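Local coordinates for ribose-phosphate pyrophosphokinase (Thermus thermophilus, PDB 5T3O), which probably transfers a pyrophosphoryl group from ATP to ribose 5-phosphate in a magnesium-dependent reaction, making phosphoribosyl pyrophosphate, at residues K27-R32 with R41-L46; M66-M71 with D112-A117; L2-G7 with L23-S28. All coordinates share one frame; numbering follows the deposited sequence.

The chain starts with strand 2-6, an outermost strand of the five-stranded parallel sheet. It then runs through helix 11-19, and contact 3 closes this first loop by bringing 23-28 back beside the strand. Contact 1 begins where contact 3 ends, sharing Lys27 and Ser28, and closes the beta hairpin of strands 28-32 and 38-42. Contact 2 comes later and closes a longer loop between helices 61-77 and 106-117. The three loops follow one another without nesting or crossing. Side chains link them: Tyr42 and Thr30 of the hairpin bond to Met71 and Glu67 of helix 61-77, and Phe5 packs against Tyr42.

Contact 1. Residues K27-R32 with R41-L46; sequences KSTTLR and RYEESL. With SO4 (sulfate ion), chain H.
A two-stranded antiparallel beta hairpin closes here, with Ser28 facing Tyr42 as a non-hydrogen-bonded pair and Thr29 facing Arg41 as a hydrogen-bonded pair. Its connecting turn carries Phe33, Asn35 and Asn37, which have been seen to contact ADP in this protein, though none is bound to them in this chain here. Arg41 O takes two donors: Thr29 N lies 3.0 Å from Arg41 O, and Ser28 OG, also 3.0 Å from Arg41 O, comes from above the carbonyl plane. Ser28 OG also sits over one face of the Tyr42 ring. The hydroxyl of Tyr42 bonds to Met71 O in helix 61-77. Past the strands, Glu43 N bonds to Lys27 O at 3.0 Å. The Glu43 carboxylate joins both strands. Thr29 OG1 meets Glu43 OE2 at 3.1 Å from above the carboxylate plane, reached because OG1 stands between its own backbone N and carbonyl carbon (chi1 52°). Glu43 OE1 lies at the edge of the Arg41 guanidinium, in a salt bridge of 2.6 Å to Arg41 NH1. With an alanine at Glu43, Thr29 OG1 would probably lose this acceptor and the Arg41 guanidinium would be freer to swing. Ser45 OG bonds to a sulfate that Arg102 of the second subunit and Ser301 of the third also hold. At the open end of the hairpin, Glu44 OE1 accepts from Lys27 N at 2.9 Å.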
loop_
_atom_site.group_PDB
_atom_site.type_symbol
_atom_site.label_atom_id
_atom_site.label_comp_id
_atom_site.label_asym_id
_atom_site.label_seq_id
_atom_site.Cartn_x
_atom_site.Cartn_y
_atom_site.Cartn_z
ATOM N N LYS A 27 26.803 6.281 -17.981
ATOM C CA LYS A 27 27.262 7.550 -17.423
ATOM C C LYS A 27 26.285 8.048 -16.358
ATOM O O LYS A 27 25.136 8.366 -16.666
ATOM C CB LYS A 27 27.413 8.600 -18.526
ATOM C CG LYS A 27 28.539 8.311 -19.516
ATOM C CD LYS A 27 28.172 8.713 -20.942
ATOM C CE LYS A 27 27.889 10.205 -21.084
ATOM N NZ LYS A 27 27.267 10.523 -22.401
ATOM N N SER A 28 26.755 8.098 -15.113
ATOM C CA SER A 28 26.014 8.683 -13.998
ATOM C C SER A 28 26.976 9.419 -13.073
ATOM O O SER A 28 28.047 8.899 -12.757
ATOM C CB SER A 28 25.294 7.597 -13.198
ATOM O OG SER A 28 24.487 8.177 -12.189
ATOM N N THR A 29 26.580 10.612 -12.634
ATOM C CA THR A 29 27.376 11.410 -11.700
ATOM C C THR A 29 26.622 11.579 -10.394
ATOM O O THR A 29 25.398 11.759 -10.390
ATOM C CB THR A 29 27.715 12.799 -12.269
ATOM O OG1 THR A 29 26.522 13.443 -12.723
ATOM C CG2 THR A 29 28.699 12.677 -13.429
ATOM N N THR A 30 27.355 11.490 -9.287
ATOM C CA THR A 30 26.806 11.742 -7.967
ATOM C C THR A 30 27.679 12.780 -7.239
ATOM O O THR A 30 28.875 12.560 -7.040
ATOM C CB THR A 30 26.659 10.437 -7.156
ATOM O OG1 THR A 30 27.948 9.937 -6.796
ATOM C CG2 THR A 30 25.913 9.373 -7.970
ATOM N N LEU A 31 27.072 13.916 -6.880
ATOM C CA LEU A 31 27.761 15.038 -6.240
ATOM C C LEU A 31 27.395 15.170 -4.763
ATOM O O LEU A 31 26.387 14.622 -4.300
ATOM C CB LEU A 31 27.384 16.348 -6.928
ATOM C CG LEU A 31 27.672 16.491 -8.419
ATOM C CD1 LEU A 31 26.947 17.706 -8.976
ATOM C CD2 LEU A 31 29.173 16.592 -8.671
ATOM N N ARG A 32 28.233 15.916 -4.047
ATOM C CA ARG A 32 27.939 16.424 -2.713
ATOM C C ARG A 32 27.946 17.938 -2.784
ATOM O O ARG A 32 28.914 18.528 -3.270
ATOM C CB ARG A 32 29.018 16.018 -1.722
ATOM C CG ARG A 32 28.905 14.616 -1.178
ATOM C CD ARG A 32 29.991 14.396 -0.143
ATOM N NE ARG A 32 30.292 12.978 0.001
ATOM C CZ ARG A 32 29.984 12.208 1.045
ATOM N NH1 ARG A 32 29.353 12.690 2.123
ATOM N NH2 ARG A 32 30.335 10.921 1.007
ATOM N N ARG A 41 22.407 11.932 -10.816
ATOM C CA ARG A 41 21.974 12.295 -12.161
ATOM C C ARG A 41 22.456 11.268 -13.165
ATOM O O ARG A 41 23.613 10.849 -13.117
ATOM C CB ARG A 41 22.511 13.668 -12.547
ATOM C CG ARG A 41 21.928 14.245 -13.824
ATOM C CD ARG A 41 22.459 15.650 -14.058
ATOM N NE ARG A 41 21.812 16.306 -15.194
ATOM C CZ ARG A 41 22.174 16.186 -16.478
ATOM N NH1 ARG A 41 23.208 15.423 -16.850
ATOM N NH2 ARG A 41 21.489 16.843 -17.414
ATOM N N TYR A 42 21.558 10.873 -14.066
ATOM C CA TYR A 42 21.912 10.009 -15.183
ATOM C C TYR A 42 22.107 10.898 -16.399
ATOM O O TYR A 42 21.261 11.738 -16.703
ATOM C CB TYR A 42 20.820 8.973 -15.449
ATOM C CG TYR A 42 20.662 7.943 -14.355
ATOM C CD1 TYR A 42 21.477 6.821 -14.315
ATOM C CD2 TYR A 42 19.668 8.067 -13.382
ATOM C CE1 TYR A 42 21.340 5.866 -13.324
ATOM C CE2 TYR A 42 19.516 7.111 -12.392
ATOM C CZ TYR A 42 20.352 6.016 -12.363
ATOM O OH TYR A 42 20.214 5.061 -11.387
ATOM N N GLU A 43 23.221 10.701 -17.092
ATOM C CA GLU A 43 23.607 11.570 -18.213
ATOM C C GLU A 43 22.895 11.143 -19.505
ATOM O O GLU A 43 22.508 11.994 -20.314
ATOM C CB GLU A 43 25.136 11.574 -18.409
ATOM C CG GLU A 43 25.997 11.617 -17.136
ATOM C CD GLU A 43 25.847 12.879 -16.300
ATOM O OE1 GLU A 43 24.724 13.398 -16.125
ATOM O OE2 GLU A 43 26.879 13.346 -15.778
ATOM N N GLU A 44 22.732 9.828 -19.670
ATOM C CA GLU A 44 22.048 9.213 -20.816
ATOM C C GLU A 44 20.619 8.787 -20.457
ATOM O O GLU A 44 20.307 8.569 -19.287
ATOM C CB GLU A 44 22.848 7.979 -21.288
ATOM C CG GLU A 44 22.746 6.739 -20.381
ATOM C CD GLU A 44 23.939 5.787 -20.491
ATOM O OE1 GLU A 44 25.091 6.250 -20.328
ATOM O OE2 GLU A 44 23.728 4.569 -20.714
ATOM N N SER A 45 19.772 8.633 -21.471
ATOM C CA SER A 45 18.426 8.102 -21.283
ATOM C C SER A 45 18.483 6.656 -20.780
ATOM O O SER A 45 19.311 5.873 -21.237
ATOM C CB SER A 45 17.637 8.176 -22.594
ATOM O OG SER A 45 16.308 7.705 -22.431
ATOM N N LEU A 46 17.629 6.327 -19.805
ATOM C CA LEU A 46 17.435 4.948 -19.343
ATOM C C LEU A 46 16.041 4.452 -19.727
ATOM O O LEU A 46 15.588 3.438 -19.202
ATOM C CB LEU A 46 17.521 4.834 -17.811
ATOM C CG LEU A 46 18.584 5.474 -16.926
ATOM C CD1 LEU A 46 18.386 6.976 -16.840
ATOM C CD2 LEU A 46 18.489 4.851 -15.541
HETATM S S SO4 H . 14.485 10.644 -21.551
HETATM O O1 SO4 H . 14.171 9.250 -21.902
HETATM O O2 SO4 H . 15.559 11.145 -22.443
HETATM O O3 SO4 H . 13.286 11.491 -21.711
HETATM O O4 SO4 H . 14.976 10.658 -20.160
#

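Contact 2. Residues M66-M71 with D112-A117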
loop_
_atom_site.group_PDB
_atom_site.type_symbol
_atom_site.label_atom_id
_atom_site.label_comp_id
_atom_site.label_asym_id
_atom_site.label_seq_id
_atom_site.Cartn_x
_atom_site.Cartn_y
_atom_site.Cartn_z
ATOM N N MET A 66 22.322 5.733 0.769
ATOM C CA MET A 66 21.488 6.827 0.285
ATOM C C MET A 66 21.637 7.055 -1.207
ATOM O O MET A 66 20.645 7.316 -1.877
ATOM C CB MET A 66 21.784 8.137 1.032
ATOM C CG MET A 66 20.902 9.311 0.627
ATOM S SD MET A 66 19.120 8.994 0.757
ATOM C CE MET A 66 18.510 10.661 0.560
ATOM N N GLU A 67 22.873 7.003 -1.706
ATOM C CA GLU A 67 23.138 7.102 -3.144
ATOM C C GLU A 67 22.438 5.976 -3.928
ATOM O O GLU A 67 21.927 6.217 -5.009
ATOM C CB GLU A 67 24.653 7.054 -3.417
ATOM C CG GLU A 67 25.058 7.259 -4.873
ATOM C CD GLU A 67 26.516 6.886 -5.175
ATOM O OE1 GLU A 67 27.121 6.052 -4.467
ATOM O OE2 GLU A 67 27.055 7.424 -6.159
ATOM N N LEU A 68 22.457 4.760 -3.394
ATOM C CA LEU A 68 21.757 3.625 -4.003
ATOM C C LEU A 68 20.256 3.906 -4.049
ATOM O O LEU A 68 19.633 3.809 -5.117
ATOM C CB LEU A 68 22.026 2.342 -3.218
ATOM C CG LEU A 68 21.279 1.068 -3.625
ATOM C CD1 LEU A 68 21.552 0.691 -5.065
ATOM C CD2 LEU A 68 21.648 -0.065 -2.692
ATOM N N LEU A 69 19.700 4.302 -2.899
ATOM C CA LEU A 69 18.280 4.658 -2.808
ATOM C C LEU A 69 17.910 5.730 -3.821
ATOM O O LEU A 69 16.928 5.565 -4.549
ATOM C CB LEU A 69 17.885 5.076 -1.389
ATOM C CG LEU A 69 17.928 3.964 -0.333
ATOM C CD1 LEU A 69 17.708 4.546 1.057
ATOM C CD2 LEU A 69 16.932 2.840 -0.598
ATOM N N MET A 70 18.738 6.770 -3.930
ATOM C CA MET A 70 18.499 7.862 -4.882
ATOM C C MET A 70 18.610 7.430 -6.356
ATOM O O MET A 70 17.812 7.873 -7.205
ATOM C CB MET A 70 19.436 9.053 -4.622
ATOM C CG MET A 70 19.112 9.844 -3.361
ATOM S SD MET A 70 20.353 11.106 -2.983
ATOM C CE MET A 70 20.120 12.258 -4.314
ATOM N N MET A 71 19.596 6.590 -6.652
ATOM C CA MET A 71 19.802 6.096 -8.017
ATOM C C MET A 71 18.659 5.196 -8.480
ATOM O O MET A 71 18.242 5.281 -9.623
ATOM C CB MET A 71 21.160 5.379 -8.151
ATOM C CG MET A 71 22.330 6.347 -8.271
ATOM S SD MET A 71 23.936 5.561 -8.506
ATOM C CE MET A 71 23.833 5.241 -10.265
ATOM N N ASP A 112 12.687 -2.758 2.930
ATOM C CA ASP A 112 11.516 -1.888 2.767
ATOM C C ASP A 112 11.859 -0.549 2.134
ATOM O O ASP A 112 11.156 -0.120 1.225
ATOM C CB ASP A 112 10.782 -1.682 4.093
ATOM C CG ASP A 112 10.031 -2.923 4.549
ATOM O OD1 ASP A 112 9.608 -3.746 3.703
ATOM O OD2 ASP A 112 9.832 -3.065 5.773
ATOM N N LEU A 113 12.958 0.063 2.569
ATOM C CA LEU A 113 13.458 1.320 1.984
ATOM C C LEU A 113 13.800 1.184 0.506
ATOM O O LEU A 113 13.507 2.073 -0.292
ATOM C CB LEU A 113 14.718 1.823 2.722
ATOM C CG LEU A 113 14.597 2.800 3.908
ATOM C CD1 LEU A 113 13.258 2.773 4.627
ATOM C CD2 LEU A 113 15.747 2.594 4.887
ATOM N N LEU A 114 14.476 0.094 0.167
ATOM C CA LEU A 114 14.833 -0.211 -1.229
ATOM C C LEU A 114 13.575 -0.349 -2.076
ATOM O O LEU A 114 13.507 0.159 -3.180
ATOM C CB LEU A 114 15.630 -1.522 -1.312
ATOM C CG LEU A 114 17.150 -1.612 -1.549
ATOM C CD1 LEU A 114 17.924 -0.310 -1.544
ATOM C CD2 LEU A 114 17.757 -2.603 -0.566
ATOM N N GLN A 115 12.589 -1.057 -1.547
ATOM C CA GLN A 115 11.317 -1.241 -2.254
ATOM C C GLN A 115 10.566 0.068 -2.476
ATOM O O GLN A 115 10.046 0.291 -3.569
ATOM C CB GLN A 115 10.436 -2.252 -1.521
ATOM C CG GLN A 115 10.965 -3.653 -1.707
ATOM C CD GLN A 115 10.489 -4.629 -0.666
ATOM O OE1 GLN A 115 9.521 -4.398 0.080
ATOM N NE2 GLN A 115 11.187 -5.729 -0.588
ATOM N N THR A 116 10.525 0.950 -1.477
ATOM C CA THR A 116 9.766 2.197 -1.671
ATOM C C THR A 116 10.550 3.142 -2.576
ATOM O O THR A 116 9.950 3.841 -3.390
ATOM C CB THR A 116 9.255 2.845 -0.362
ATOM O OG1 THR A 116 10.295 3.554 0.287
ATOM C CG2 THR A 116 8.675 1.803 0.553
ATOM N N ALA A 117 11.883 3.096 -2.508
ATOM C CA ALA A 117 12.725 3.787 -3.507
ATOM C C ALA A 117 12.440 3.356 -4.956
ATOM O O ALA A 117 12.622 4.152 -5.884
ATOM C CB ALA A 117 14.203 3.587 -3.191
#
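Leu69 and Leu114 meet between two neighbouring helices of the alpha/beta fold. Helix 61-77 follows strand 50-54 and helix 106-117 precedes strand 121-125, so the pair belongs to successive crossovers of the parallel sheet. The short helical segments run in roughly the same direction, 30° apart, and their axes approach to 9.2 Å.

Apolar side-chain contacts come first. Leu69 CD2 is the central group. It meets Leu114 CD1 at 3.4 Å, closer than usual for two methyl carbons, and the two side chains cross at about a right angle. The Leu114 torsions are unusual, so this short distance is doubtful as a measure of strain. The same Leu69 CD2 reaches Ala117 CB at 3.8 Å and Leu113 CB at 4.1 Å. Leu69 has CG anti to its carbonyl carbon (chi1 -67°), which helps carry the methyl to the other helix. Leu114 CD1 has a second neighbour, Leu68 CD2, at 3.9 Å. Leu68 also touches Ile53 of strand 50-54, which ties the helix pair to the sheet, and Leu114 packs on Phe136. Beyond the pair, Thr116 packs against Thr116 of the second subunit.

Side chain against backbone is the second kind of contact. The small Ala117 points toward helix 61-77, and this lets the two backbones come near, with Leu69 CA and Ala117 CA 5.7 Å apart. The backbone contacts go both ways: Leu69 CD2 touches Leu113 O at 3.5 Å, and Ala117 CB lies 3.6 Å from Leu69 O.

Contact 3. Residues L2-G7 with L23-S28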
loop_
_atom_site.group_PDB
_atom_site.type_symbol
_atom_site.label_atom_id
_atom_site.label_comp_id
_atom_site.label_asym_id
_atom_site.label_seq_id
_atom_site.Cartn_x
_atom_site.Cartn_y
_atom_site.Cartn_z
ATOM N N LEU A 2 19.889 -3.401 -22.017
ATOM C CA LEU A 2 20.684 -3.715 -20.805
ATOM C C LEU A 2 21.650 -2.568 -20.483
ATOM O O LEU A 2 22.612 -2.342 -21.219
ATOM C CB LEU A 2 21.460 -5.033 -20.954
ATOM C CG LEU A 2 21.835 -5.803 -19.666
ATOM C CD1 LEU A 2 22.670 -7.029 -20.005
ATOM C CD2 LEU A 2 22.566 -4.970 -18.617
ATOM N N LEU A 3 21.383 -1.860 -19.383
ATOM C CA LEU A 3 22.263 -0.802 -18.877
ATOM C C LEU A 3 22.793 -1.154 -17.488
ATOM O O LEU A 3 22.104 -1.799 -16.698
ATOM C CB LEU A 3 21.531 0.534 -18.809
ATOM C CG LEU A 3 21.024 1.202 -20.095
ATOM C CD1 LEU A 3 22.029 1.092 -21.237
ATOM C CD2 LEU A 3 19.669 0.659 -20.524
ATOM N N ILE A 4 24.019 -0.716 -17.205
ATOM C CA ILE A 4 24.686 -0.993 -15.931
ATOM C C ILE A 4 25.282 0.316 -15.398
ATOM O O ILE A 4 25.816 1.126 -16.155
ATOM C CB ILE A 4 25.718 -2.156 -16.056
ATOM C CG1 ILE A 4 26.619 -2.283 -14.814
ATOM C CG2 ILE A 4 26.571 -2.024 -17.313
ATOM C CD1 ILE A 4 26.068 -3.197 -13.745
ATOM N N PHE A 5 25.132 0.527 -14.088
ATOM C CA PHE A 5 25.599 1.744 -13.421
ATOM C C PHE A 5 26.225 1.382 -12.091
ATOM O O PHE A 5 25.931 0.332 -11.521
ATOM C CB PHE A 5 24.440 2.710 -13.176
ATOM C CG PHE A 5 23.751 3.161 -14.426
ATOM C CD1 PHE A 5 24.172 4.301 -15.095
ATOM C CD2 PHE A 5 22.678 2.441 -14.940
ATOM C CE1 PHE A 5 23.531 4.719 -16.255
ATOM C CE2 PHE A 5 22.037 2.854 -16.096
ATOM C CZ PHE A 5 22.461 3.996 -16.751
ATOM N N SER A 6 27.090 2.264 -11.609
ATOM C CA SER A 6 27.747 2.089 -10.325
ATOM C C SER A 6 27.531 3.325 -9.465
ATOM O O SER A 6 27.457 4.447 -9.975
ATOM C CB SER A 6 29.251 1.882 -10.533
ATOM O OG SER A 6 29.920 1.666 -9.295
ATOM N N GLY A 7 27.449 3.123 -8.158
ATOM C CA GLY A 7 27.662 4.227 -7.227
ATOM C C GLY A 7 29.160 4.488 -7.081
ATOM O O GLY A 7 29.948 4.225 -8.005
ATOM N N LEU A 23 29.822 -4.515 -22.538
ATOM C CA LEU A 23 29.049 -3.273 -22.492
ATOM C C LEU A 23 29.801 -2.215 -21.697
ATOM O O LEU A 23 30.522 -2.555 -20.763
ATOM C CB LEU A 23 27.669 -3.515 -21.868
ATOM C CG LEU A 23 26.688 -4.411 -22.641
ATOM C CD1 LEU A 23 25.409 -4.612 -21.839
ATOM C CD2 LEU A 23 26.350 -3.835 -24.010
ATOM N N PRO A 24 29.631 -0.929 -22.064
ATOM C CA PRO A 24 30.251 0.150 -21.303
ATOM C C PRO A 24 29.474 0.441 -20.020
ATOM O O PRO A 24 28.277 0.126 -19.943
ATOM C CB PRO A 24 30.157 1.341 -22.259
ATOM C CG PRO A 24 28.903 1.089 -23.032
ATOM C CD PRO A 24 28.748 -0.406 -23.125
ATOM N N LEU A 25 30.152 1.029 -19.031
ATOM C CA LEU A 25 29.473 1.565 -17.846
ATOM C C LEU A 25 28.622 2.759 -18.248
ATOM O O LEU A 25 29.092 3.654 -18.957
ATOM C CB LEU A 25 30.456 2.000 -16.744
ATOM C CG LEU A 25 30.602 1.120 -15.497
ATOM C CD1 LEU A 25 31.446 1.863 -14.472
ATOM C CD2 LEU A 25 29.266 0.731 -14.875
ATOM N N GLY A 26 27.371 2.767 -17.792
ATOM C CA GLY A 26 26.476 3.886 -18.044
ATOM C C GLY A 26 26.993 5.129 -17.350
ATOM O O GLY A 26 27.571 5.039 -16.274
ATOM N N LYS A 27 26.803 6.281 -17.981
ATOM C CA LYS A 27 27.262 7.550 -17.423
ATOM C C LYS A 27 26.285 8.048 -16.358
ATOM O O LYS A 27 25.136 8.366 -16.666
ATOM C CB LYS A 27 27.413 8.600 -18.526
ATOM C CG LYS A 27 28.539 8.311 -19.516
ATOM C CD LYS A 27 28.172 8.713 -20.942
ATOM C CE LYS A 27 27.889 10.205 -21.084
ATOM N NZ LYS A 27 27.267 10.523 -22.401
ATOM N N SER A 28 26.755 8.098 -15.113
ATOM C CA SER A 28 26.014 8.683 -13.998
ATOM C C SER A 28 26.976 9.419 -13.073
ATOM O O SER A 28 28.047 8.899 -12.757
ATOM C CB SER A 28 25.294 7.597 -13.198
ATOM O OG SER A 28 24.487 8.177 -12.189
HETATM O O HOH W 1 27.542 4.586 -13.488
#
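Gly26 packs tightly against Ile4 and Phe5, where the loop leading to the hairpin runs beside strand 2-6. This is an outermost strand of the parallel sheet within the chain, and its other neighbour is strand 50-54. Gly26 N bonds to Ile4 O at 2.8 Å. Gly26 CA lies 3.5 Å from Phe5 CE1. Phe5 has CG anti to its carbonyl carbon (chi1 -60°), which helps carry CE1 there. There is little room for a side chain at Gly26: a CB would clash with both Phe5 CE1 and Ile4 O. Lys27 O comes to the edge of the Phe5 ring, near its plane, while Ser28 CB approaches obliquely. Leu25 CD2 lies 4.0 Å from Ile4 CG1.

The ends are looser. The oxygen of one water lies 3.0 Å from Ser6 N, from which it accepts, and 2.8 Å from Gly26 O, to which it donates. At the other end, Leu23 CD1 rests 4.1 Å from Leu2 CB. Pro24 and Lys27 are exposed, and Lys27 points away from the strand. The polar links between the segments use backbone atoms and so depend little on side-chain identity; the close fit at Gly26 does depend on it.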